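Local coordinates for EDD domain protein, DegV family (Ruminococcus gnavus ATCC 29149, PDB 5V85) that probably binds lipids such as long-chain fatty acids and here holds a molecule of vaccenic acid, at residues D184-N189 against T286-D291; C254-R259 against G292-V297; Y177-N182 against V231-C236. All blocks are in the same frame, centred on the assembly; numbering follows the deposited sequence. Where two conformers were deposited one is given.

Contact 1 (D184-N189 against T286-D291); sequences DTLRKN and TVYAND. With VCA (vaccenic acid), chain H.
Asn189 reaches over to the phenol of Tyr288 and makes a direct hydrogen bond between the two segments. Its ND2 donates to Tyr288 OH over 2.9 Å, with a moderately bent N-H...O angle of 149°, and the amide stands steeply to the ring, the planes 74° apart. Neither end of this amide relies on the tyrosine alone, since ND2 also serves Ala78 O and OD1 accepts from Lys79. The phenol oxygen is in turn bonded to Thr80, whose hydroxyl also holds the fatty acid, so Asn189 stands behind the ligand-binding group and is likely to steady the tyrosine beside it.

Two waters supply a second kind of link. Water 1 donates to Thr185 OG1 at 2.8 Å and to Val287 O at 2.6 Å. Water 2 accepts from Leu186 N at 3.0 Å and donates to Tyr288 O at 2.7 Å. Polar groups in the opening turn of helix 184-188 are thereby joined to carbonyls near the end of helix 283-289.

The apolar contacts gather round the tyrosine ring. Thr185 keeps OG1 beside its backbone N (chi1 -47°), which leaves CG2 opposite that nitrogen and turned to the ring, 3.8 Å from Tyr288 CD1. Leu186 slants against the same region, its CD2 3.7 Å from Tyr288 CD1. One ring face lies along the vaccenic acid chain, Tyr288 CD2 being 3.7 Å from VCA C7, while Val287 CG1 covers the opposite face toward the rim. The ring thus forms part of the wall of the fatty-acid site of this DegV-family protein, its face along the carboxylate half of the chain and its hydroxyl bonded to Thr80, consistent with the lipid binding assigned to the family.

Contact 2 (C254-R259 against G292-V297); sequences CNCEER and GGIIVV. With VCA (vaccenic acid), chain H.
Cys254 pairs with two successive glycines, and the backbone there forms the tight part of the contact. Cys254 N donates to Gly293 O over 3.0 Å in a fairly straight bond, the N-H...O angle being 162°, and Gly292 N returns a bond to Cys254 O over 2.9 Å. One residue facing two, with the first of the two at positive phi and psi close to zero, is the pattern of a G1 beta bulge. Glycine suits that place for two reasons: a CB on Gly292 would be jammed against the preceding carbonyl oxygen, and it would also press on Arg259 NH1.

Arg259 closes over the bulge. The extended first part of its chain lays the methylenes slantwise over Ile294, with Arg259 CD 3.6 Å from Ile294 CG1. The chain then bends at chi3 (-66°), which brings NH1 within 2.8 Å of Gly292 O. The carbonyl uses an in-plane lone pair and lies at the edge of the guanidinium, close to its plane. Cys256, at the N-cap position of helix 257-270, fills the adjoining corner, its SG 3.4 Å from Gly293 O and 3.9 Å from Ile294 CD1.

The solvent side is much looser. Glu257 and Glu258 stand clear of the strand, Glu258 forming a salt bridge with Lys261. On the strand's other side, Ile295 CD1 rests 3.7 Å from VCA C10.

Arg259 NH1 has an anionic partner as well, Glu181, so one nitrogen serves both a carboxylate and a carbonyl. The charge is therefore likely to be largely balanced where it meets the strand, and the guanidinium can tie helix to bulge while its aliphatic part shields an isoleucine.

Contact 3 (Y177-N182 against V231-C236); sequences YFVLEN and VKMADC. With VCA (vaccenic acid), chain H.
Met233, present as selenomethionine, lays its selenium over the strand backbone, with SE 3.8 Å from Phe178 CA. The side chain runs out extended from the helix and turns only at its end (chi3 55°). That turn puts the terminal methyl, Met233 CE, 4.1 Å from Val179 CG2. Nearer the helix, Met233 CG meets Tyr177 CB at 3.9 Å, so a single long side chain bridges three consecutive strand residues.

Tyr177 adds a second patch. Its ring lies against the helix, Tyr177 CE2 being 3.9 Å from Cys236 CB, while the hydroxyl is carried along the helix to a hydrogen bond with Asp240. The contact between the segments is thus van der Waals in kind, with the polar end of the tyrosine satisfied farther along.

Strand alternation sends Phe178 the other way. Its CG sits between the backbone N and the carbonyl carbon (chi1 60°), and the ring turns a face to the fatty acid: VCA C13 is offset toward the rim, and Phe178 CE1 is 3.6 Å from VCA C15. Leu180 CG abuts the ring edge in plane. With an alanine here, the aromatic surface under the distal part of the acyl chain would be gone, and that part of the chain would probably be left with a gap beside it and freer to shift.

Strand 176-179 lies between strands 294-297 and 205-211 of the mixed sheet. Helix 226-240 packs on one side of it, its local axis 9.0 Å away and almost exactly antiparallel (176°), with helix 257-270 alongside through Val263 and Met233; the fatty acid occupies the sheet's other side.

How the contacts relate
The three contacts follow one vaccenic acid molecule along its length. Contact 1 lies beside the carboxylate half, contact 2 presents an isoleucine near the middle, and contact 3 a phenylalanine farther toward the tail; Thr80 and Ser109 bind the acid by hydrogen bonds. Contacts 2 and 3 are the closest pair, their centres about 10 Å apart, because their strands are neighbours in the sheet: Val296 N lies 2.8 Å from Tyr177 O, a probable hydrogen bond. Contact 1 is about 14 Å from contact 2 and 16 Å from contact 3, centre to centre. Its helix 184-188 follows strand 176-179 in the chain, its helix 283-289 leads into strand 294-297, and Asp291 OD1 probably bonds Asn255 ND2 at 3.1 Å.

Contact 1 (D184-N189 against T286-D291)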
# COMPACT_ATOMS: atom_id res chain seq x y z
N ASP B 184 14.98 5.67 -25.42
CA ASP B 184 14.81 4.70 -26.50
C ASP B 184 15.00 3.27 -26.01
O ASP B 184 14.35 2.34 -26.51
CB ASP B 184 15.78 5.00 -27.63
CG ASP B 184 15.50 6.33 -28.30
OD1 ASP B 184 14.44 6.93 -28.02
OD2 ASP B 184 16.36 6.79 -29.09
N THR B 185 15.90 3.05 -25.05
CA THR B 185 16.15 1.69 -24.59
C THR B 185 14.95 1.11 -23.86
O THR B 185 14.55 -0.03 -24.10
CB THR B 185 17.40 1.64 -23.71
OG1 THR B 185 18.46 2.38 -24.35
CG2 THR B 185 17.85 0.20 -23.50
N LEU B 186 14.35 1.90 -22.96
CA LEU B 186 13.10 1.47 -22.33
C LEU B 186 12.00 1.28 -23.36
O LEU B 186 11.20 0.33 -23.26
CB LEU B 186 12.68 2.49 -21.27
CG LEU B 186 13.48 2.53 -19.96
CD1 LEU B 186 13.21 3.83 -19.22
CD2 LEU B 186 13.13 1.33 -19.09
N ARG B 187 11.93 2.16 -24.36
CA ARG B 187 10.86 2.07 -25.36
C ARG B 187 11.04 0.85 -26.25
O ARG B 187 10.09 0.08 -26.46
CB ARG B 187 10.82 3.35 -26.19
CG ARG B 187 9.89 3.28 -27.40
CD ARG B 187 8.43 3.36 -26.99
NE ARG B 187 8.10 4.65 -26.38
CZ ARG B 187 6.96 4.91 -25.76
NH1 ARG B 187 6.02 3.98 -25.66
NH2 ARG B 187 6.75 6.11 -25.23
N LYS B 188 12.25 0.65 -26.79
CA LYS B 188 12.48 -0.46 -27.71
C LYS B 188 12.34 -1.82 -27.02
O LYS B 188 12.01 -2.81 -27.68
CB LYS B 188 13.86 -0.34 -28.35
CG LYS B 188 13.99 0.82 -29.33
CD LYS B 188 15.02 0.51 -30.41
CE LYS B 188 15.88 1.73 -30.73
NZ LYS B 188 17.15 1.75 -29.94
N ASN B 189 12.58 -1.89 -25.71
CA ASN B 189 12.50 -3.15 -24.99
C ASN B 189 11.13 -3.38 -24.35
O ASN B 189 11.00 -4.29 -23.54
CB ASN B 189 13.60 -3.23 -23.94
CG ASN B 189 14.97 -3.45 -24.55
OD1 ASN B 189 15.12 -3.48 -25.77
ND2 ASN B 189 15.98 -3.61 -23.70
N THR B 286 22.17 1.70 -15.86
CA THR B 286 22.84 2.47 -16.91
C THR B 286 22.27 2.14 -18.29
O THR B 286 22.03 3.04 -19.10
CB THR B 286 24.34 2.21 -16.88
OG1 THR B 286 24.90 2.76 -15.68
CG2 THR B 286 25.04 2.82 -18.09
N VAL B 287 22.04 0.86 -18.56
CA VAL B 287 21.54 0.43 -19.86
C VAL B 287 20.20 1.10 -20.17
O VAL B 287 19.94 1.52 -21.30
CB VAL B 287 21.43 -1.10 -19.91
CG1 VAL B 287 20.49 -1.55 -21.03
CG2 VAL B 287 22.81 -1.73 -20.08
N TYR B 288 19.33 1.22 -19.17
CA TYR B 288 17.99 1.73 -19.41
C TYR B 288 17.83 3.21 -19.10
O TYR B 288 16.98 3.86 -19.71
CB TYR B 288 16.97 0.91 -18.61
CG TYR B 288 16.77 -0.47 -19.20
CD1 TYR B 288 15.97 -0.65 -20.32
CD2 TYR B 288 17.41 -1.58 -18.66
CE1 TYR B 288 15.80 -1.90 -20.87
CE2 TYR B 288 17.24 -2.83 -19.21
CZ TYR B 288 16.43 -2.99 -20.32
OH TYR B 288 16.26 -4.24 -20.87
N ALA B 289 18.63 3.77 -18.19
CA ALA B 289 18.57 5.21 -17.96
C ALA B 289 19.36 5.99 -19.01
O ALA B 289 18.96 7.10 -19.37
CB ALA B 289 19.08 5.55 -16.56
N ASN B 290 20.46 5.42 -19.49
CA ASN B 290 21.35 6.01 -20.49
C ASN B 290 22.09 7.24 -19.97
O ASN B 290 21.78 7.75 -18.89
CB ASN B 290 20.57 6.36 -21.76
CG ASN B 290 20.32 5.14 -22.64
OD1 ASN B 290 19.17 4.81 -22.94
ND2 ASN B 290 21.39 4.47 -23.04
N ASP B 291 23.08 7.69 -20.73
CA ASP B 291 23.88 8.86 -20.38
C ASP B 291 22.98 10.05 -20.01
O ASP B 291 22.07 10.41 -20.75
CB ASP B 291 24.78 9.23 -21.55
CG ASP B 291 25.91 10.17 -21.17
OD1 ASP B 291 26.09 10.45 -19.96
OD2 ASP B 291 26.63 10.62 -22.08
O2 VCA H . 14.88 -8.54 -16.92
C1 VCA H . 15.62 -7.70 -17.49
O1 VCA H . 16.15 -7.99 -18.60
C2 VCA H . 15.90 -6.35 -16.84
C3 VCA H . 14.89 -5.31 -17.33
C4 VCA H . 14.94 -4.08 -16.43
C5 VCA H . 14.11 -2.95 -17.04
C6 VCA H . 13.93 -1.81 -16.04
C7 VCA H . 15.29 -1.21 -15.68
C8 VCA H . 15.11 0.21 -15.12
C9 VCA H . 16.49 0.76 -14.73
C10 VCA H . 16.36 2.16 -14.12
C11 VCA H . 15.97 3.17 -15.20
C12 VCA H . 14.90 3.95 -15.04
C13 VCA H . 14.09 3.94 -13.74
C14 VCA H . 12.84 3.07 -13.90
C15 VCA H . 11.93 3.22 -12.68
C16 VCA H . 10.91 2.08 -12.68
C17 VCA H . 9.78 2.37 -11.69
C18 VCA H . 8.73 1.25 -11.75
O HOH W 1 21.07 1.82 -23.60
O HOH W 2 16.02 4.22 -22.22

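Contact 2 (C254-R259 against G292-V297)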
# COMPACT_ATOMS: atom_id res chain seq x y z
N CYS B 254 23.37 8.64 -14.02
CA CYS B 254 24.22 7.99 -15.01
C CYS B 254 25.13 9.05 -15.63
O CYS B 254 24.73 9.75 -16.56
CB CYS B 254 23.38 7.29 -16.07
SG CYS B 254 24.37 6.41 -17.30
N ASN B 255 26.34 9.17 -15.08
CA ASN B 255 27.38 10.05 -15.63
C ASN B 255 26.94 11.51 -15.63
O ASN B 255 27.16 12.25 -16.60
CB ASN B 255 27.79 9.59 -17.03
CG ASN B 255 29.01 10.32 -17.57
OD1 ASN B 255 30.00 10.52 -16.86
ND2 ASN B 255 28.94 10.74 -18.82
N CYS B 256 26.31 11.96 -14.54
CA CYS B 256 25.92 13.36 -14.41
C CYS B 256 25.80 13.70 -12.92
O CYS B 256 24.73 13.98 -12.40
CB CYS B 256 24.62 13.66 -15.15
SG CYS B 256 23.23 12.56 -14.76
N GLU B 257 26.94 13.67 -12.22
CA GLU B 257 26.92 13.88 -10.78
C GLU B 257 26.47 15.29 -10.42
O GLU B 257 25.78 15.49 -9.41
CB GLU B 257 28.30 13.60 -10.18
CG GLU B 257 28.32 13.63 -8.66
CD GLU B 257 29.70 13.39 -8.08
OE1 GLU B 257 30.60 12.98 -8.83
OE2 GLU B 257 29.88 13.61 -6.86
N GLU B 258 26.84 16.29 -11.23
CA GLU B 258 26.41 17.65 -10.93
C GLU B 258 24.90 17.79 -11.05
O GLU B 258 24.28 18.53 -10.27
CB GLU B 258 27.12 18.64 -11.86
CG GLU B 258 28.57 18.92 -11.48
CD GLU B 258 28.76 19.17 -9.99
OE1 GLU B 258 29.65 18.54 -9.39
OE2 GLU B 258 28.03 20.02 -9.43
N ARG B 259 24.29 17.09 -12.00
CA ARG B 259 22.84 17.09 -12.12
C ARG B 259 22.19 16.44 -10.90
O ARG B 259 21.12 16.88 -10.46
CB ARG B 259 22.42 16.36 -13.40
CG ARG B 259 20.92 16.37 -13.67
CD ARG B 259 20.62 15.88 -15.08
NE ARG B 259 21.14 16.79 -16.10
CZ ARG B 259 21.53 16.41 -17.32
NH1 ARG B 259 21.45 15.14 -17.68
NH2 ARG B 259 21.99 17.32 -18.17
N GLY B 292 23.25 10.63 -18.84
CA GLY B 292 22.52 11.80 -18.38
C GLY B 292 21.26 11.52 -17.59
O GLY B 292 20.59 12.48 -17.18
N GLY B 293 20.92 10.26 -17.35
CA GLY B 293 19.68 9.94 -16.65
C GLY B 293 19.77 10.20 -15.16
O GLY B 293 20.83 10.12 -14.54
N ILE B 294 18.61 10.51 -14.57
CA ILE B 294 18.48 10.80 -13.15
C ILE B 294 17.29 10.03 -12.60
O ILE B 294 16.21 10.05 -13.20
CB ILE B 294 18.30 12.32 -12.90
CG1 ILE B 294 19.61 13.06 -13.12
CG2 ILE B 294 17.76 12.57 -11.49
CD1 ILE B 294 20.55 13.00 -11.93
N ILE B 295 17.48 9.36 -11.47
CA ILE B 295 16.44 8.58 -10.81
C ILE B 295 16.35 9.02 -9.35
O ILE B 295 17.37 9.12 -8.67
CB ILE B 295 16.72 7.06 -10.89
CG1 ILE B 295 16.89 6.62 -12.34
CG2 ILE B 295 15.61 6.27 -10.20
CD1 ILE B 295 17.59 5.28 -12.49
N VAL B 296 15.13 9.27 -8.88
CA VAL B 296 14.89 9.72 -7.51
C VAL B 296 13.86 8.81 -6.86
O VAL B 296 12.81 8.54 -7.45
CB VAL B 296 14.40 11.18 -7.46
CG1 VAL B 296 14.09 11.59 -6.02
CG2 VAL B 296 15.44 12.12 -8.07
N VAL B 297 14.17 8.34 -5.65
CA VAL B 297 13.26 7.49 -4.89
C VAL B 297 13.25 7.96 -3.44
O VAL B 297 14.31 8.25 -2.87
CB VAL B 297 13.65 6.00 -4.97
CG1 VAL B 297 12.72 5.16 -4.11
CG2 VAL B 297 13.62 5.50 -6.41
O2 VCA H . 14.88 -8.54 -16.92
C1 VCA H . 15.62 -7.70 -17.49
O1 VCA H . 16.15 -7.99 -18.60
C2 VCA H . 15.90 -6.35 -16.84
C3 VCA H . 14.89 -5.31 -17.33
C4 VCA H . 14.94 -4.08 -16.43
C5 VCA H . 14.11 -2.95 -17.04
C6 VCA H . 13.93 -1.81 -16.04
C7 VCA H . 15.29 -1.21 -15.68
C8 VCA H . 15.11 0.21 -15.12
C9 VCA H . 16.49 0.76 -14.73
C10 VCA H . 16.36 2.16 -14.12
C11 VCA H . 15.97 3.17 -15.20
C12 VCA H . 14.90 3.95 -15.04
C13 VCA H . 14.09 3.94 -13.74
C14 VCA H . 12.84 3.07 -13.90
C15 VCA H . 11.93 3.22 -12.68
C16 VCA H . 10.91 2.08 -12.68
C17 VCA H . 9.78 2.37 -11.69
C18 VCA H . 8.73 1.25 -11.75

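Contact 3 (Y177-N182 against V231-C236)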
# COMPACT_ATOMS: atom_id res chain seq x y z
N TYR B 177 10.70 8.22 -9.42
CA TYR B 177 10.61 9.25 -10.44
C TYR B 177 11.92 9.29 -11.21
O TYR B 177 12.98 8.99 -10.66
CB TYR B 177 10.33 10.64 -9.84
CG TYR B 177 9.27 10.64 -8.75
CD1 TYR B 177 9.57 10.23 -7.46
CD2 TYR B 177 7.98 11.07 -9.02
CE1 TYR B 177 8.61 10.22 -6.47
CE2 TYR B 177 7.01 11.07 -8.03
CZ TYR B 177 7.34 10.65 -6.76
OH TYR B 177 6.38 10.64 -5.77
N PHE B 178 11.84 9.64 -12.49
CA PHE B 178 13.08 9.77 -13.25
C PHE B 178 12.87 10.65 -14.48
O PHE B 178 11.76 10.75 -15.01
CB PHE B 178 13.66 8.40 -13.64
CG PHE B 178 12.75 7.55 -14.50
CD1 PHE B 178 11.71 6.84 -13.95
CD2 PHE B 178 13.00 7.43 -15.86
CE1 PHE B 178 10.90 6.04 -14.74
CE2 PHE B 178 12.19 6.63 -16.66
CZ PHE B 178 11.14 5.93 -16.10
N VAL B 179 13.95 11.30 -14.89
CA VAL B 179 14.03 12.07 -16.12
C VAL B 179 15.26 11.59 -16.87
O VAL B 179 16.35 11.54 -16.31
CB VAL B 179 14.13 13.59 -15.85
CG1 VAL B 179 14.33 14.35 -17.16
CG2 VAL B 179 12.90 14.10 -15.12
N LEU B 180 15.08 11.23 -18.14
CA LEU B 180 16.16 10.71 -18.96
C LEU B 180 16.42 11.63 -20.15
O LEU B 180 15.54 12.38 -20.60
CB LEU B 180 15.86 9.30 -19.48
CG LEU B 180 15.45 8.24 -18.46
CD1 LEU B 180 15.27 6.90 -19.13
CD2 LEU B 180 16.48 8.16 -17.35
N GLU B 181 17.64 11.56 -20.66
CA GLU B 181 17.95 12.19 -21.94
C GLU B 181 17.54 11.30 -23.11
O GLU B 181 17.22 11.80 -24.19
CB GLU B 181 19.44 12.50 -22.04
CG GLU B 181 19.96 13.41 -20.93
CD GLU B 181 19.91 14.87 -21.30
OE1 GLU B 181 19.15 15.22 -22.23
OE2 GLU B 181 20.62 15.68 -20.67
N ASN B 182 17.53 9.98 -22.90
CA ASN B 182 17.32 9.01 -23.97
C ASN B 182 16.40 7.92 -23.44
O ASN B 182 16.83 7.06 -22.66
CB ASN B 182 18.65 8.43 -24.45
CG ASN B 182 18.48 7.46 -25.60
OD1 ASN B 182 17.37 7.26 -26.10
ND2 ASN B 182 19.58 6.85 -26.03
N VAL B 231 12.95 20.60 -11.93
CA VAL B 231 12.08 21.32 -11.01
C VAL B 231 10.73 20.61 -10.89
O VAL B 231 10.22 20.40 -9.79
CB VAL B 231 11.91 22.79 -11.45
CG1 VAL B 231 10.70 23.42 -10.76
CG2 VAL B 231 13.17 23.58 -11.17
N LYS B 232 10.15 20.23 -12.03
CA LYS B 232 8.85 19.57 -12.00
C LYS B 232 8.93 18.20 -11.34
O LYS B 232 8.00 17.80 -10.63
CB LYS B 232 8.28 19.45 -13.42
CG LYS B 232 7.76 20.77 -13.99
CD LYS B 232 6.75 20.54 -15.10
CE LYS B 232 6.35 21.85 -15.77
NZ LYS B 232 5.35 21.64 -16.86
N MSE B 233 10.02 17.47 -11.56
CA MSE B 233 10.19 16.19 -10.89
C MSE B 233 10.26 16.39 -9.38
O MSE B 233 9.63 15.65 -8.62
CB MSE B 233 11.44 15.46 -11.37
CG MSE B 233 11.72 14.19 -10.58
SE MSE B 233 13.13 13.07 -11.33
CE MSE B 233 14.55 14.40 -11.38
N ALA B 234 11.03 17.39 -8.94
CA ALA B 234 11.11 17.69 -7.52
C ALA B 234 9.74 18.03 -6.95
O ALA B 234 9.41 17.64 -5.82
CB ALA B 234 12.10 18.83 -7.27
N ASP B 235 8.92 18.77 -7.71
CA ASP B 235 7.56 19.04 -7.27
C ASP B 235 6.76 17.75 -7.11
O ASP B 235 6.01 17.59 -6.14
CB ASP B 235 6.86 19.98 -8.26
CG ASP B 235 7.42 21.40 -8.22
OD1 ASP B 235 8.00 21.80 -7.19
OD2 ASP B 235 7.27 22.11 -9.23
N CYS B 236 6.91 16.82 -8.06
CA CYS B 236 6.19 15.55 -7.98
C CYS B 236 6.61 14.75 -6.76
O CYS B 236 5.77 14.15 -6.08
CB CYS B 236 6.43 14.74 -9.25
SG CYS B 236 5.70 15.43 -10.75
O2 VCA H . 14.88 -8.54 -16.92
C1 VCA H . 15.62 -7.70 -17.49
O1 VCA H . 16.15 -7.99 -18.60
C2 VCA H . 15.90 -6.35 -16.84
C3 VCA H . 14.89 -5.31 -17.33
C4 VCA H . 14.94 -4.08 -16.43
C5 VCA H . 14.11 -2.95 -17.04
C6 VCA H . 13.93 -1.81 -16.04
C7 VCA H . 15.29 -1.21 -15.68
C8 VCA H . 15.11 0.21 -15.12
C9 VCA H . 16.49 0.76 -14.73
C10 VCA H . 16.36 2.16 -14.12
C11 VCA H . 15.97 3.17 -15.20
C12 VCA H . 14.90 3.95 -15.04
C13 VCA H . 14.09 3.94 -13.74
C14 VCA H . 12.84 3.07 -13.90
C15 VCA H . 11.93 3.22 -12.68
C16 VCA H . 10.91 2.08 -12.68
C17 VCA H . 9.78 2.37 -11.69
C18 VCA H . 8.73 1.25 -11.75